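PDB 1VPV: fatty acid-binding protein TM_1468, which binds long-chain fatty acids such as palmitate and may play a role in lipid transport or fatty acid metabolism. Local coordinates for residues E50-E55 / M276-T281. Sequence-based numbering, arbitrary orientation.
Sequences EPDERE and MGKVIT. With PLM (palmitic acid), chain D.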
ATOM      1  N   GLU A  50       2.145  10.604  16.429  1.00 22.28           N
ATOM      2  CA  GLU A  50       2.369   9.155  16.625  1.00 22.26           C
ATOM      3  C   GLU A  50       2.945   8.505  15.398  1.00 23.88           C
ATOM      4  O   GLU A  50       2.694   8.951  14.271  1.00 24.64           O
ATOM      5  CB  GLU A  50       1.121   8.401  17.049  1.00 19.35           C
ATOM      6  CG  GLU A  50      -0.075   8.592  16.196  1.00 23.53           C
ATOM      7  CD  GLU A  50      -1.292   7.960  16.821  1.00 26.96           C
ATOM      8  OE1 GLU A  50      -1.292   6.724  16.959  1.00 29.37           O
ATOM      9  OE2 GLU A  50      -2.233   8.689  17.209  1.00 26.61           O
ATOM     10  N   PRO A  51       3.803   7.499  15.597  1.00 24.64           N
ATOM     11  CA  PRO A  51       4.279   6.772  14.432  1.00 24.08           C
ATOM     12  C   PRO A  51       3.308   5.664  13.960  1.00 25.34           C
ATOM     13  O   PRO A  51       2.494   5.150  14.745  1.00 22.15           O
ATOM     14  CB  PRO A  51       5.633   6.249  14.884  1.00 23.27           C
ATOM     15  CG  PRO A  51       5.515   6.137  16.404  1.00 27.93           C
ATOM     16  CD  PRO A  51       4.440   7.066  16.850  1.00 24.81           C
ATOM     17  N   ASP A  52       3.377   5.349  12.658  1.00 26.91           N
ATOM     18  CA  ASP A  52       2.555   4.305  12.024  1.00 26.39           C
ATOM     19  C   ASP A  52       3.281   2.957  12.130  1.00 26.94           C
ATOM     20  O   ASP A  52       3.855   2.467  11.153  1.00 27.01           O
ATOM     21  CB  ASP A  52       2.292   4.730  10.570  1.00 27.03           C
ATOM     22  CG  ASP A  52       1.241   3.865   9.833  1.00 27.32           C
ATOM     23  OD1 ASP A  52       0.697   2.904  10.384  1.00 25.88           O
ATOM     24  OD2 ASP A  52       0.960   4.145   8.648  1.00 25.44           O
ATOM     25  N   GLU A  53       3.289   2.363  13.331  1.00 28.46           N
ATOM     26  CA  GLU A  53       3.991   1.082  13.551  1.00 27.48           C
ATOM     27  C   GLU A  53       3.144  -0.095  13.074  1.00 26.90           C
ATOM     28  O   GLU A  53       1.950  -0.131  13.369  1.00 24.28           O
ATOM     29  CB  GLU A  53       4.267   0.860  15.036  1.00 27.92           C
ATOM     30  CG  GLU A  53       5.244   1.820  15.679  1.00 39.84           C
ATOM     31  CD  GLU A  53       6.713   1.618  15.292  1.00 47.00           C
ATOM     32  OE1 GLU A  53       7.061   0.647  14.580  1.00 52.63           O
ATOM     33  OE2 GLU A  53       7.530   2.460  15.727  1.00 53.67           O
ATOM     34  N   ARG A  54       3.750  -1.063  12.382  1.00 27.88           N
ATOM     35  CA  ARG A  54       3.019  -2.242  11.907  1.00 30.87           C
ATOM     36  C   ARG A  54       2.918  -3.257  13.008  1.00 29.85           C
ATOM     37  O   ARG A  54       3.613  -4.257  12.997  1.00 29.37           O
ATOM     38  CB  ARG A  54       3.667  -2.947  10.695  1.00 29.94           C
ATOM     39  CG  ARG A  54       3.477  -2.328   9.377  1.00 36.13           C
ATOM     40  CD  ARG A  54       2.022  -2.024   8.993  1.00 38.21           C
ATOM     41  NE  ARG A  54       1.222  -3.124   8.432  1.00 30.81           N
ATOM     42  CZ  ARG A  54      -0.071  -2.988   8.121  1.00 31.68           C
ATOM     43  NH1 ARG A  54      -0.688  -1.834   8.323  1.00 27.11           N
ATOM     44  NH2 ARG A  54      -0.770  -3.999   7.638  1.00 30.08           N
ATOM     45  N   GLU A  55       1.985  -3.014  13.902  1.00 30.23           N
ATOM     46  CA  GLU A  55       1.744  -3.842  15.046  1.00 30.88           C
ATOM     47  C   GLU A  55       0.219  -3.892  15.182  1.00 29.45           C
ATOM     48  O   GLU A  55      -0.407  -2.840  15.235  1.00 28.95           O
ATOM     49  CB  GLU A  55       2.420  -3.183  16.242  1.00 34.12           C
ATOM     50  CG  GLU A  55       1.675  -3.265  17.574  1.00 44.83           C
ATOM     51  CD  GLU A  55       1.764  -4.621  18.216  1.00 55.05           C
ATOM     52  OE1 GLU A  55       2.896  -5.037  18.523  1.00 63.68           O
ATOM     53  OE2 GLU A  55       0.706  -5.260  18.419  1.00 60.65           O
HETATM   54  N   MSE A 276      -5.465  -1.497   6.908  1.00 23.60           N
HETATM   55  CA  MSE A 276      -4.729  -0.296   6.514  1.00 26.41           C
HETATM   56  C   MSE A 276      -4.198   0.414   7.761  1.00 22.89           C
HETATM   57  O   MSE A 276      -4.902   0.539   8.793  1.00 17.30           O
HETATM   58  CB  MSE A 276      -5.623   0.644   5.704  1.00 22.62           C
HETATM   59  CG  MSE A 276      -6.016   0.110   4.375  1.00 29.07           C
HETATM   60 SE   MSE A 276      -7.696   0.884   3.598  1.00 38.18          SE
HETATM   61  CE  MSE A 276      -7.005   1.309   1.738  1.00 31.05           C
ATOM     62  N   GLY A 277      -2.948   0.863   7.661  1.00 23.77           N
ATOM     63  CA  GLY A 277      -2.267   1.524   8.787  1.00 23.81           C
ATOM     64  C   GLY A 277      -2.819   2.909   9.115  1.00 22.86           C
ATOM     65  O   GLY A 277      -3.838   3.339   8.576  1.00 21.82           O
ATOM     66  N   LYS A 278      -2.123   3.606  10.005  1.00 22.09           N
ATOM     67  CA  LYS A 278      -2.581   4.916  10.499  1.00 24.50           C
ATOM     68  C   LYS A 278      -2.579   5.992   9.400  1.00 21.66           C
ATOM     69  O   LYS A 278      -3.515   6.772   9.272  1.00 20.94           O
ATOM     70  CB  LYS A 278      -1.732   5.396  11.704  1.00 24.04           C
ATOM     71  CG  LYS A 278      -1.493   4.361  12.794  1.00 19.87           C
ATOM     72  CD  LYS A 278      -0.901   5.032  14.038  1.00 24.89           C
ATOM     73  CE  LYS A 278      -0.602   4.037  15.156  1.00 20.56           C
ATOM     74  NZ  LYS A 278       0.219   4.713  16.191  1.00 18.60           N
ATOM     75  N   VAL A 279      -1.526   6.024   8.609  1.00 23.05           N
ATOM     76  CA  VAL A 279      -1.410   7.036   7.557  1.00 22.20           C
ATOM     77  C   VAL A 279      -2.445   6.818   6.445  1.00 20.49           C
ATOM     78  O   VAL A 279      -3.167   7.735   6.060  1.00 22.83           O
ATOM     79  CB  VAL A 279       0.021   7.081   7.008  1.00 21.40           C
ATOM     80  CG1 VAL A 279       0.122   8.021   5.842  1.00 22.60           C
ATOM     81  CG2 VAL A 279       0.971   7.544   8.113  1.00 23.64           C
ATOM     82  N   ILE A 280      -2.538   5.617   5.923  1.00 17.69           N
ATOM     83  CA  ILE A 280      -3.509   5.372   4.882  1.00 19.24           C
ATOM     84  C   ILE A 280      -4.941   5.667   5.398  1.00 20.10           C
ATOM     85  O   ILE A 280      -5.740   6.364   4.742  1.00 15.98           O
ATOM     86  CB  ILE A 280      -3.331   3.963   4.305  1.00 19.36           C
ATOM     87  CG1 ILE A 280      -2.022   3.907   3.488  1.00 19.56           C
ATOM     88  CG2 ILE A 280      -4.520   3.561   3.467  1.00 24.79           C
ATOM     89  CD1 ILE A 280      -2.086   4.607   2.144  1.00 27.09           C
ATOM     90  N   THR A 281      -5.233   5.187   6.594  1.00 20.36           N
ATOM     91  CA  THR A 281      -6.548   5.407   7.189  1.00 21.63           C
ATOM     92  C   THR A 281      -6.884   6.876   7.320  1.00 21.53           C
ATOM     93  O   THR A 281      -8.029   7.296   7.109  1.00 21.73           O
ATOM     94  CB  THR A 281      -6.619   4.775   8.582  1.00 18.83           C
ATOM     95  OG1 THR A 281      -6.355   3.383   8.443  1.00 23.39           O
ATOM     96  CG2 THR A 281      -7.998   4.928   9.175  1.00 21.72           C
TER
HETATM   97  C1  PLM D 501       2.948  11.507   3.671  1.00 34.58           C
HETATM   98  O1  PLM D 501       4.066  11.681   3.103  1.00 33.10           O
HETATM   99  O2  PLM D 501       2.500  12.330   4.532  1.00 29.42           O
HETATM  100  C2  PLM D 501       2.162  10.266   3.312  1.00 28.71           C
HETATM  101  C3  PLM D 501       1.031  10.587   2.356  1.00 19.59           C
HETATM  102  C4  PLM D 501       0.174   9.348   2.129  1.00 17.20           C
HETATM  103  C5  PLM D 501      -0.997   9.715   1.224  1.00 17.40           C
HETATM  104  C6  PLM D 501      -1.902   8.540   0.955  1.00 19.64           C
HETATM  105  C7  PLM D 501      -3.035   8.880  -0.001  1.00 20.02           C
HETATM  106  C8  PLM D 501      -4.142   7.832   0.064  1.00 18.58           C
HETATM  107  C9  PLM D 501      -3.744   6.555  -0.645  1.00 18.97           C
HETATM  108  CA  PLM D 501      -4.801   5.477  -0.514  1.00 21.27           C
HETATM  109  CB  PLM D 501      -4.441   4.269  -1.365  1.00 15.01           C
HETATM  110  CC  PLM D 501      -5.334   3.084  -1.008  1.00 18.39           C
HETATM  111  CD  PLM D 501      -5.124   1.885  -1.957  1.00 20.79           C
HETATM  112  CE  PLM D 501      -5.842   0.637  -1.477  1.00 21.45           C
HETATM  113  CF  PLM D 501      -5.794  -0.495  -2.492  1.00 28.46           C
HETATM  114  CG  PLM D 501      -4.500  -1.309  -2.408  1.00 28.46           C
HETATM  115  O   HOH W   1      -0.725   3.161   6.611  1.00 28.29           O
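Asp52 meets the first turn of helix 278-284 with both carboxylate oxygens. OD1 of Asp52 accepts from the backbone N of Lys278 at 2.9 Å, and OD2 of Asp52 accepts from N of Val279 at 3.1 Å. Both donors stand well above the carboxylate plane, yet the second bond is nearly straight (168°). CG of Asp52 lies anti to the backbone N (chi1 -170°), which carries the carboxylate to the helix N-terminus. A water bridges OD2 of Asp52 to N of Ile280, and Ser21 also bonds this oxygen. The buried negative charge is thus met by several donors and probably favoured by the helix dipole.

The second polar group is the Lys278 ammonium. The lysine runs extended beyond CG, passing Asp52 in the opposite direction and crossing Glu50 at about a right angle. Its NZ forms a salt bridge to OE1 of Glu50 at 2.6 Å, on that oxygen's anti lone pair. NZ of Lys278 also donates to the carbonyl O of Pro51 at 2.7 Å. Glu58 is a further salt-bridge partner. A methionine in place of Lys278 would probably leave the Pro51 carbonyl without this donor and OE1 of Glu50 and Glu58 without the ammonium, though Arg65 would still pair with OE2 of Glu50.

Arg54 brings its guanidinium edge to Gly277, but NH1 of Arg54 and N of Gly277, 3.6 Å apart, are both donors and do not bond each other. N of Gly277 bonds Asp24 instead. NH2 of Arg54 bonds the carbonyls of Val25 and Pro275.

Apolar contact is smaller: CG2 of Val279 packs on CB of Asp52 at 4.0 Å. CG1 of Val279 faces the palmitate chain, as do CD1 of Ile280 and CE of selenomethionine Met276. A loop carboxylate thus receives the first-turn N-H groups of a helix whose N-cap, Gly277, lacks a side chain. This ties strand 49-51 and its following loop to a wall of the DegV fatty acid pocket, where Thr75 and Ser108 bind palmitate.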